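Local coordinates for protein 6-carboxyhexanoate--coa ligase (Bacillus subtilis, PDB 5G1F) that belongs to the 6-carboxyhexanoate--CoA ligase family and holds pimelic acid in a pocket of its mixed alpha/beta fold, at residues H54-P59 and W194-D199; R12-M17 and F61-F66; W152-F157 and R171-L176. One frame throughout, in Å; residues are numbered along the deposited sequence.

Contact 1: H54-P59 and W194-D199. With PML (pimelic acid), chain C.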
loop_
_atom_site.group_PDB
_atom_site.type_symbol
_atom_site.label_atom_id
_atom_site.label_comp_id
_atom_site.label_asym_id
_atom_site.label_seq_id
_atom_site.Cartn_x
_atom_site.Cartn_y
_atom_site.Cartn_z
ATOM N N HIS A 54 12.832 -10.698 -8.281
ATOM C CA HIS A 54 12.648 -9.291 -7.937
ATOM C C HIS A 54 14.001 -8.595 -8.125
ATOM O O HIS A 54 15.049 -9.242 -8.011
ATOM C CB HIS A 54 12.162 -9.178 -6.481
ATOM C CG HIS A 54 11.501 -7.867 -6.161
ATOM N ND1 HIS A 54 12.214 -6.725 -5.854
ATOM C CD2 HIS A 54 10.194 -7.511 -6.120
ATOM C CE1 HIS A 54 11.379 -5.723 -5.642
ATOM N NE2 HIS A 54 10.147 -6.174 -5.793
ATOM N N SER A 55 13.980 -7.290 -8.419
ATOM C CA SER A 55 15.211 -6.531 -8.679
ATOM C C SER A 55 16.010 -6.262 -7.401
ATOM O O SER A 55 17.166 -5.847 -7.455
ATOM C CB SER A 55 14.917 -5.200 -9.404
ATOM O OG SER A 55 14.506 -4.164 -8.517
ATOM N N ARG A 56 15.395 -6.502 -6.251
ATOM C CA ARG A 56 16.071 -6.331 -4.975
ATOM C C ARG A 56 16.888 -7.587 -4.650
ATOM O O ARG A 56 17.643 -7.601 -3.682
ATOM C CB ARG A 56 15.054 -6.026 -3.862
ATOM C CG ARG A 56 14.460 -4.621 -3.921
ATOM C CD ARG A 56 13.317 -4.420 -2.931
ATOM N NE ARG A 56 13.747 -4.648 -1.546
ATOM C CZ ARG A 56 14.254 -3.724 -0.730
ATOM N NH1 ARG A 56 14.401 -2.473 -1.127
ATOM N NH2 ARG A 56 14.598 -4.054 0.509
ATOM N N GLY A 57 16.754 -8.627 -5.473
ATOM C CA GLY A 57 17.557 -9.835 -5.324
ATOM C C GLY A 57 16.742 -11.124 -5.292
ATOM O O GLY A 57 15.525 -11.114 -5.082
ATOM N N LYS A 58 17.425 -12.241 -5.505
ATOM C CA LYS A 58 16.860 -13.553 -5.235
ATOM C C LYS A 58 16.933 -13.875 -3.724
ATOM O O LYS A 58 17.958 -13.635 -3.086
ATOM C CB LYS A 58 17.609 -14.598 -6.047
ATOM C CG LYS A 58 17.512 -16.012 -5.490
ATOM C CD LYS A 58 18.749 -16.807 -5.873
ATOM C CE LYS A 58 18.662 -18.235 -5.394
ATOM N NZ LYS A 58 19.996 -18.875 -5.519
ATOM N N PRO A 59 15.830 -14.408 -3.150
ATOM C CA PRO A 59 15.676 -14.537 -1.695
ATOM C C PRO A 59 16.193 -15.851 -1.157
ATOM O O PRO A 59 16.204 -16.861 -1.877
ATOM C CB PRO A 59 14.166 -14.478 -1.509
ATOM C CG PRO A 59 13.664 -15.173 -2.729
ATOM C CD PRO A 59 14.573 -14.734 -3.842
ATOM N N TRP A 194 6.122 5.584 -1.198
ATOM C CA TRP A 194 6.868 5.326 -2.393
ATOM C C TRP A 194 7.644 4.034 -2.235
ATOM O O TRP A 194 7.744 3.483 -1.125
ATOM C CB TRP A 194 7.754 6.525 -2.762
ATOM C CG TRP A 194 8.856 6.847 -1.790
ATOM C CD1 TRP A 194 10.153 6.414 -1.852
ATOM C CD2 TRP A 194 8.791 7.763 -0.701
ATOM N NE1 TRP A 194 10.887 6.949 -0.813
ATOM C CE2 TRP A 194 10.071 7.784 -0.092
ATOM C CE3 TRP A 194 7.778 8.541 -0.156
ATOM C CZ2 TRP A 194 10.358 8.585 1.018
ATOM C CZ3 TRP A 194 8.061 9.321 0.964
ATOM C CH2 TRP A 194 9.336 9.325 1.544
ATOM N N SER A 195 8.166 3.546 -3.357
ATOM C CA SER A 195 8.650 2.185 -3.470
ATOM C C SER A 195 10.037 2.003 -2.870
ATOM O O SER A 195 10.831 2.943 -2.816
ATOM C CB SER A 195 8.711 1.784 -4.928
ATOM O OG SER A 195 9.029 0.418 -5.018
ATOM N N ASP A 196 10.326 0.774 -2.444
ATOM C CA ASP A 196 11.652 0.416 -1.970
ATOM C C ASP A 196 12.464 -0.214 -3.093
ATOM O O ASP A 196 13.671 -0.447 -2.952
ATOM C CB ASP A 196 11.582 -0.523 -0.750
ATOM C CG ASP A 196 10.759 -1.793 -0.994
ATOM O OD1 ASP A 196 10.001 -1.879 -1.983
ATOM O OD2 ASP A 196 10.852 -2.712 -0.151
ATOM N N ASP A 197 11.801 -0.450 -4.222
ATOM C CA ASP A 197 12.450 -0.914 -5.442
ATOM C C ASP A 197 13.353 0.173 -6.042
ATOM O O ASP A 197 12.875 1.252 -6.385
ATOM C CB ASP A 197 11.354 -1.335 -6.431
ATOM C CG ASP A 197 11.896 -1.939 -7.724
ATOM O OD1 ASP A 197 13.011 -1.611 -8.176
ATOM O OD2 ASP A 197 11.137 -2.693 -8.344
ATOM N N PRO A 198 14.655 -0.133 -6.231
ATOM C CA PRO A 198 15.587 0.832 -6.816
ATOM C C PRO A 198 15.193 1.307 -8.218
ATOM O O PRO A 198 15.645 2.372 -8.653
ATOM C CB PRO A 198 16.917 0.058 -6.863
ATOM C CG PRO A 198 16.542 -1.387 -6.828
ATOM C CD PRO A 198 15.292 -1.445 -6.004
ATOM N N ASP A 199 14.319 0.555 -8.889
ATOM C CA ASP A 199 14.019 0.786 -10.300
ATOM C C ASP A 199 12.663 1.434 -10.551
ATOM O O ASP A 199 12.225 1.525 -11.689
ATOM C CB ASP A 199 14.056 -0.538 -11.057
ATOM C CG ASP A 199 15.433 -1.146 -11.093
ATOM O OD1 ASP A 199 16.425 -0.388 -10.991
ATOM O OD2 ASP A 199 15.515 -2.385 -11.219
HETATM C C1 PML C . 1.892 3.718 -8.949
HETATM O O11 PML C . 0.890 4.388 -8.642
HETATM O O12 PML C . 2.495 3.908 -10.026
HETATM C C2 PML C . 2.383 2.653 -7.989
HETATM C C3 PML C . 3.259 3.262 -6.889
HETATM C C4 PML C . 3.369 2.335 -5.684
HETATM C C5 PML C . 4.765 1.781 -5.476
HETATM C C6 PML C . 4.763 0.605 -4.492
HETATM C C7 PML C . 5.730 -0.476 -4.938
HETATM O O71 PML C . 5.475 -1.167 -5.959
HETATM O O72 PML C . 6.757 -0.656 -4.249
#
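The loop after strand 188-194 lines the pimelic acid pocket through Ser195, and on its far part, Asp196 to Asp199, packs a type I turn (His54 to Gly57) with Ser55 and Arg56. The Arg56 guanidinium works in two directions. In its own plane NH1 donates to the backbone Asp196 O at 2.8 Å, although the nitrogen stands above the carbonyl plane and the bond is bent (134°). Over one face lies the Asp196 carboxylate, planes 19° apart, brought there by a CG set between backbone N and carbonyl carbon (chi1 55°). NH1 to Asp196 OD2 is 3.7 Å, a long salt bridge resting on charge, since the oxygen lies well outside the plane in which the N-H bonds spread. Arginine suits the place because NH2 also holds His27 O. Ser55 OG sits 3.0 Å from Asp197 OD1 and 3.4 Å from Asp199 OD2, but these bonds are weak and its one proton cannot serve both. Within the loop, Asp197 OD1 receives Asp199 N in an Asx turn. Ser195 OG accepts from Asp197 N and donates to PML O72 at 2.6 Å, so an ST turn fixes the very hydroxyl that binds the ligand carboxylate.

Contact 2: R12-M17 and F61-F66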
loop_
_atom_site.group_PDB
_atom_site.type_symbol
_atom_site.label_atom_id
_atom_site.label_comp_id
_atom_site.label_asym_id
_atom_site.label_seq_id
_atom_site.Cartn_x
_atom_site.Cartn_y
_atom_site.Cartn_z
ATOM N N ARG A 12 -1.069 -15.027 1.136
ATOM C CA ARG A 12 -0.007 -14.073 1.437
ATOM C C ARG A 12 1.371 -14.637 1.140
ATOM O O ARG A 12 1.604 -15.836 1.328
ATOM C CB ARG A 12 -0.095 -13.678 2.892
ATOM C CG ARG A 12 -1.510 -13.261 3.275
ATOM C CD ARG A 12 -1.587 -12.624 4.660
ATOM N NE ARG A 12 -1.429 -13.634 5.693
ATOM C CZ ARG A 12 -1.567 -13.401 6.985
ATOM N NH1 ARG A 12 -1.812 -12.174 7.419
ATOM N NH2 ARG A 12 -1.441 -14.398 7.832
ATOM N N MET A 13 2.285 -13.766 0.711
ATOM C CA MET A 13 3.659 -14.149 0.428
ATOM C C MET A 13 4.650 -13.140 1.016
ATOM O O MET A 13 4.454 -11.965 0.930
ATOM C CB MET A 13 3.862 -14.269 -1.087
ATOM C CG MET A 13 5.266 -14.670 -1.521
ATOM S SD MET A 13 6.461 -13.303 -1.599
ATOM C CE MET A 13 6.017 -12.655 -3.210
ATOM N N ARG A 14 5.707 -13.625 1.658
ATOM C CA ARG A 14 6.821 -12.758 2.053
ATOM C C ARG A 14 8.100 -13.400 1.582
ATOM O O ARG A 14 8.204 -14.627 1.591
ATOM C CB ARG A 14 6.877 -12.570 3.555
ATOM C CG ARG A 14 5.610 -12.014 4.151
ATOM C CD ARG A 14 5.675 -11.988 5.670
ATOM N NE ARG A 14 5.986 -13.314 6.236
ATOM C CZ ARG A 14 6.922 -13.545 7.157
ATOM N NH1 ARG A 14 7.667 -12.550 7.648
ATOM N NH2 ARG A 14 7.116 -14.781 7.593
ATOM N N ALA A 15 9.061 -12.573 1.169
ATOM C CA ALA A 15 10.366 -13.052 0.727
ATOM C C ALA A 15 11.456 -12.083 1.169
ATOM O O ALA A 15 11.223 -10.887 1.270
ATOM C CB ALA A 15 10.371 -13.197 -0.781
ATOM N N SER A 16 12.598 -12.617 1.572
ATOM C CA SER A 16 13.678 -11.779 2.093
ATOM C C SER A 16 15.057 -12.379 1.866
ATOM O O SER A 16 15.190 -13.534 1.462
ATOM C CB SER A 16 13.473 -11.474 3.577
ATOM O OG SER A 16 13.505 -12.649 4.331
ATOM N N MET A 17 16.072 -11.547 2.077
ATOM C CA MET A 17 17.458 -11.914 1.899
ATOM C C MET A 17 18.178 -11.654 3.208
ATOM O O MET A 17 17.996 -10.591 3.799
ATOM C CB MET A 17 18.070 -11.018 0.851
ATOM C CG MET A 17 19.557 -11.219 0.659
ATOM S SD MET A 17 20.232 -9.877 -0.340
ATOM C CE MET A 17 19.176 -9.960 -1.805
ATOM N N PHE A 61 14.827 -16.706 1.831
ATOM C CA PHE A 61 13.707 -17.096 2.631
ATOM C C PHE A 61 12.414 -16.679 1.957
ATOM O O PHE A 61 12.324 -15.611 1.386
ATOM C CB PHE A 61 13.803 -16.473 4.016
ATOM C CG PHE A 61 12.622 -16.768 4.878
ATOM C CD1 PHE A 61 12.544 -17.957 5.570
ATOM C CD2 PHE A 61 11.507 -15.946 4.852
ATOM C CE1 PHE A 61 11.425 -18.266 6.318
ATOM C CE2 PHE A 61 10.393 -16.237 5.614
ATOM C CZ PHE A 61 10.351 -17.403 6.346
ATOM N N MET A 62 11.427 -17.558 1.974
ATOM C CA MET A 62 10.120 -17.210 1.465
ATOM C C MET A 62 9.040 -18.013 2.174
ATOM O O MET A 62 9.240 -19.163 2.553
ATOM C CB MET A 62 10.037 -17.427 -0.031
ATOM C CG MET A 62 8.743 -16.919 -0.657
ATOM S SD MET A 62 8.605 -17.131 -2.455
ATOM C CE MET A 62 10.195 -16.554 -2.997
ATOM N N GLN A 63 7.909 -17.359 2.381
ATOM C CA GLN A 63 6.763 -17.971 2.980
ATOM C C GLN A 63 5.524 -17.628 2.197
ATOM O O GLN A 63 5.314 -16.482 1.829
ATOM C CB GLN A 63 6.601 -17.474 4.392
ATOM C CG GLN A 63 5.350 -17.997 5.057
ATOM C CD GLN A 63 5.137 -17.324 6.384
ATOM O OE1 GLN A 63 4.868 -16.121 6.429
ATOM N NE2 GLN A 63 5.396 -18.049 7.475
ATOM N N ILE A 64 4.722 -18.655 1.930
ATOM C CA ILE A 64 3.444 -18.518 1.272
ATOM C C ILE A 64 2.408 -19.224 2.136
ATOM O O ILE A 64 2.655 -20.286 2.683
ATOM C CB ILE A 64 3.452 -19.131 -0.133
ATOM C CG1 ILE A 64 4.420 -18.370 -1.036
ATOM C CG2 ILE A 64 2.067 -19.076 -0.775
ATOM C CD1 ILE A 64 4.554 -18.958 -2.424
ATOM N N GLN A 65 1.215 -18.653 2.209
ATOM C CA GLN A 65 0.330 -19.021 3.270
ATOM C C GLN A 65 -1.080 -18.681 2.862
ATOM O O GLN A 65 -1.300 -17.613 2.298
ATOM C CB GLN A 65 0.804 -18.251 4.518
ATOM C CG GLN A 65 -0.168 -18.053 5.636
ATOM C CD GLN A 65 0.515 -17.336 6.772
ATOM O OE1 GLN A 65 0.338 -16.134 6.942
ATOM N NE2 GLN A 65 1.369 -18.057 7.514
ATOM N N PHE A 66 -2.017 -19.618 3.038
ATOM C CA PHE A 66 -3.430 -19.321 2.749
ATOM C C PHE A 66 -4.360 -19.667 3.904
ATOM O O PHE A 66 -4.026 -20.512 4.743
ATOM C CB PHE A 66 -3.896 -19.928 1.416
ATOM C CG PHE A 66 -4.257 -21.392 1.469
ATOM C CD1 PHE A 66 -5.352 -21.837 2.199
ATOM C CD2 PHE A 66 -3.631 -22.287 0.618
ATOM C CE1 PHE A 66 -5.736 -23.170 2.164
ATOM C CE2 PHE A 66 -3.979 -23.628 0.614
ATOM C CZ PHE A 66 -5.060 -24.063 1.352
#
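Arg12 to Ser16 pair with Phe61 to Gln65 as neighbouring antiparallel strands, 8-16 being the central strand of a three-stranded sheet and 61-68 the outermost on its side within this chain. The short segments 12-16 and 61-66 approach to 4.7 Å between axes, at 177°. Arg12–Gln65, Arg14–Gln63 and Ser16–Phe61 are hydrogen-bonded pairs; Met13–Ile64 and Ala15–Met62 are non-hydrogen-bonded. The tightly packed, apolar face carries Met13, Ala15, Met62 and Ile64. Met13 CG touches Ile64 CG1 at 3.8 Å and Met62 CE reaches Ala15 CB at 4.0 Å; flexible methionines suit the uneven surface of helix 40-52, where Met13 meets Leu47 and Met62 meets Leu48 and Leu52, and the small alanine leaves room for the Met62 chain. The solvent side bears mostly polar residues, Arg12, Arg14, Ser16, Gln63 and Gln65, with exposed Phe61 the exception, its ring edge facing Arg14 NH2. Both arginines lie alongside a glutamine. Arg12 NH2 meets Gln65 OE1 at 2.6 Å. Arg14 bends at its third torsion (chi3 -55°), turning its NE edge toward Gln63, whose OE1 accepts from NE at 3.0 Å and NH2 at 2.9 Å, both nitrogens on one face of the amide.

Contact 3: W152-F157 and R171-L176. With PML (pimelic acid), chain C.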
loop_
_atom_site.group_PDB
_atom_site.type_symbol
_atom_site.label_atom_id
_atom_site.label_comp_id
_atom_site.label_asym_id
_atom_site.label_seq_id
_atom_site.Cartn_x
_atom_site.Cartn_y
_atom_site.Cartn_z
ATOM N N TRP A 152 -8.015 -7.296 -6.471
ATOM C CA TRP A 152 -8.684 -6.621 -7.601
ATOM C C TRP A 152 -8.615 -7.551 -8.790
ATOM O O TRP A 152 -7.551 -7.739 -9.352
ATOM C CB TRP A 152 -7.932 -5.326 -7.940
ATOM C CG TRP A 152 -8.659 -4.418 -8.850
ATOM C CD1 TRP A 152 -9.714 -4.746 -9.687
ATOM C CD2 TRP A 152 -8.401 -3.024 -9.066
ATOM N NE1 TRP A 152 -10.132 -3.636 -10.375
ATOM C CE2 TRP A 152 -9.327 -2.574 -10.057
ATOM C CE3 TRP A 152 -7.475 -2.113 -8.554
ATOM C CZ2 TRP A 152 -9.356 -1.253 -10.503
ATOM C CZ3 TRP A 152 -7.523 -0.793 -8.982
ATOM C CH2 TRP A 152 -8.444 -0.377 -9.979
ATOM N N PRO A 153 -9.718 -8.234 -9.094
ATOM C CA PRO A 153 -9.713 -9.049 -10.312
ATOM C C PRO A 153 -9.040 -8.351 -11.493
ATOM O O PRO A 153 -9.226 -7.145 -11.693
ATOM C CB PRO A 153 -11.196 -9.284 -10.582
ATOM C CG PRO A 153 -11.866 -9.171 -9.237
ATOM C CD PRO A 153 -11.045 -8.207 -8.437
ATOM N N ASP A 154 -8.141 -9.066 -12.156
ATOM C CA ASP A 154 -7.362 -8.501 -13.261
ATOM C C ASP A 154 -8.220 -7.905 -14.357
ATOM O O ASP A 154 -7.913 -6.828 -14.875
ATOM C CB ASP A 154 -6.474 -9.562 -13.903
ATOM C CG ASP A 154 -5.141 -9.672 -13.222
ATOM O OD1 ASP A 154 -4.499 -8.621 -13.014
ATOM O OD2 ASP A 154 -4.768 -10.789 -12.817
ATOM N N ALA A 155 -9.250 -8.636 -14.765
ATOM C CA ALA A 155 -10.027 -8.228 -15.946
ATOM C C ALA A 155 -10.670 -6.883 -15.639
ATOM O O ALA A 155 -10.452 -5.907 -16.358
ATOM C CB ALA A 155 -11.069 -9.281 -16.301
ATOM N N ASN A 156 -11.282 -6.773 -14.457
ATOM C CA ASN A 156 -11.857 -5.507 -14.054
ATOM C C ASN A 156 -10.782 -4.428 -13.997
ATOM O O ASN A 156 -10.974 -3.336 -14.517
ATOM C CB ASN A 156 -12.610 -5.610 -12.738
ATOM C CG ASN A 156 -13.228 -4.290 -12.350
ATOM O OD1 ASN A 156 -12.576 -3.466 -11.709
ATOM N ND2 ASN A 156 -14.375 -3.979 -12.936
ATOM N N PHE A 157 -9.608 -4.781 -13.485
ATOM C CA PHE A 157 -8.530 -3.807 -13.332
ATOM C C PHE A 157 -8.026 -3.290 -14.669
ATOM O O PHE A 157 -7.729 -2.102 -14.782
ATOM C CB PHE A 157 -7.359 -4.368 -12.496
ATOM C CG PHE A 157 -6.061 -3.558 -12.626
ATOM C CD1 PHE A 157 -5.959 -2.262 -12.111
ATOM C CD2 PHE A 157 -4.981 -4.060 -13.345
ATOM C CE1 PHE A 157 -4.807 -1.506 -12.304
ATOM C CE2 PHE A 157 -3.822 -3.315 -13.510
ATOM C CZ PHE A 157 -3.748 -2.023 -13.026
ATOM N N ARG A 171 1.585 -3.764 -10.234
ATOM C CA ARG A 171 2.031 -3.082 -9.019
ATOM C C ARG A 171 1.206 -1.824 -8.761
ATOM O O ARG A 171 1.012 -1.423 -7.610
ATOM C CB ARG A 171 3.514 -2.746 -9.099
ATOM C CG ARG A 171 3.823 -1.442 -9.795
ATOM C CD ARG A 171 5.313 -1.267 -10.038
ATOM N NE ARG A 171 6.038 -1.213 -8.780
ATOM C CZ ARG A 171 7.299 -1.596 -8.624
ATOM N NH1 ARG A 171 7.996 -2.033 -9.667
ATOM N NH2 ARG A 171 7.858 -1.553 -7.421
ATOM N N ILE A 172 0.667 -1.228 -9.820
ATOM C CA ILE A 172 -0.326 -0.170 -9.653
ATOM C C ILE A 172 -1.634 -0.754 -9.150
ATOM O O ILE A 172 -2.314 -0.161 -8.325
ATOM C CB ILE A 172 -0.564 0.606 -10.972
ATOM C CG1 ILE A 172 0.670 1.448 -11.305
ATOM C CG2 ILE A 172 -1.784 1.514 -10.859
ATOM C CD1 ILE A 172 0.773 1.835 -12.763
ATOM N N LYS A 173 -2.015 -1.908 -9.674
ATOM C CA LYS A 173 -3.239 -2.536 -9.212
ATOM C C LYS A 173 -3.150 -2.838 -7.717
ATOM O O LYS A 173 -4.070 -2.593 -6.937
ATOM C CB LYS A 173 -3.487 -3.826 -9.968
ATOM C CG LYS A 173 -4.683 -4.587 -9.421
ATOM C CD LYS A 173 -4.845 -5.894 -10.142
ATOM C CE LYS A 173 -3.790 -6.874 -9.721
ATOM N NZ LYS A 173 -4.201 -8.219 -10.198
ATOM N N GLU A 174 -2.053 -3.452 -7.342
ATOM C CA GLU A 174 -1.824 -3.775 -5.935
ATOM C C GLU A 174 -1.822 -2.523 -5.058
ATOM O O GLU A 174 -2.468 -2.505 -4.033
ATOM C CB GLU A 174 -0.541 -4.596 -5.764
ATOM C CG GLU A 174 -0.682 -6.047 -6.191
ATOM C CD GLU A 174 0.602 -6.584 -6.805
ATOM O OE1 GLU A 174 1.681 -6.080 -6.445
ATOM O OE2 GLU A 174 0.556 -7.516 -7.633
ATOM N N ALA A 175 -1.197 -1.446 -5.508
ATOM C CA ALA A 175 -1.013 -0.292 -4.640
ATOM C C ALA A 175 -2.309 0.452 -4.479
ATOM O O ALA A 175 -2.640 0.919 -3.394
ATOM C CB ALA A 175 0.068 0.628 -5.193
ATOM N N LEU A 176 -3.067 0.540 -5.571
ATOM C CA LEU A 176 -4.353 1.214 -5.549
ATOM C C LEU A 176 -5.411 0.420 -4.772
ATOM O O LEU A 176 -6.218 1.014 -4.046
ATOM C CB LEU A 176 -4.805 1.544 -6.986
ATOM C CG LEU A 176 -6.109 2.312 -7.145
ATOM C CD1 LEU A 176 -6.236 3.484 -6.196
ATOM C CD2 LEU A 176 -6.259 2.813 -8.572
HETATM C C1 PML C . 1.892 3.718 -8.949
HETATM O O11 PML C . 0.890 4.388 -8.642
HETATM O O12 PML C . 2.495 3.908 -10.026
HETATM C C2 PML C . 2.383 2.653 -7.989
HETATM C C3 PML C . 3.259 3.262 -6.889
HETATM C C4 PML C . 3.369 2.335 -5.684
HETATM C C5 PML C . 4.765 1.781 -5.476
HETATM C C6 PML C . 4.763 0.605 -4.492
HETATM C C7 PML C . 5.730 -0.476 -4.938
HETATM O O71 PML C . 5.475 -1.167 -5.959
HETATM O O72 PML C . 6.757 -0.656 -4.249
#
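Lys173 is gripped between Trp152, Asp154 and Phe157, and its chain is used along most of its length. CB stands squarely over the Phe157 ring, 3.4 Å from the centroid and 4° off the normal, a CH-pi contact. Further out, CG lies 3.6 Å from Trp152 CB, and CD passes close to Trp152 O. The chain leaves the backbone extended and bends at its third torsion (chi3 73°), carrying NZ to Asp154 OD1 at 2.9 Å, which it meets from above the carboxylate plane in a salt bridge; a weak bond to Trp152 O adds to it. Lysine fits because its methylenes can be buried against aromatic rings while its charge reaches the exposed Asp154. One turn on, Leu176 CD2 meets the edge of the indole at Trp152 CZ3, 3.8 Å away.

In the next shell, Trp152 NE1 donates to Asn156 OD1 at 2.8 Å, in the amide plane and on a lone pair, while Phe157 CB lies over one indole face, offset toward its rim. These hold the indole's orientation. Asn156 OD1 also accepts from Trp254 N. Elsewhere on helix 170-184, Arg171 NE and NH2 both donate to PML O71, the latter at 2.8 Å, and Ala175 CB packs against the ligand chain. The helix lies against the start of helix 154-164, with Pro153 at the N-cap position, and, through Ala175 and Leu176, against Tyr212 of strand 211-215.

Overall arrangement
Contact 2 joins two strands of the three-stranded sheet. From strand 8-16 the chain runs through strand 27-36 and helix 40-52 into 54-59, whose Pro59 and Gly57 touch Ala15, Ser16 and Met17, so contacts 1 and 2 abut, centres 15 Å apart, their segments alternating in sequence. Contact 3, between helices 154-164 and 170-184, comes wholly after contact 2 and between the segments of contact 1; 194-199 follows strand 188-194 of the mixed seven-stranded sheet. Contacts 1 and 3 are centred 20 Å apart yet meet at the ligand: Ser195 and Arg171 bind the same pimelic acid carboxylate. Contact 2 stays about 9 Å from contact 3 at the nearest atoms. Contact 1 thus connects the small sheet to the pocket.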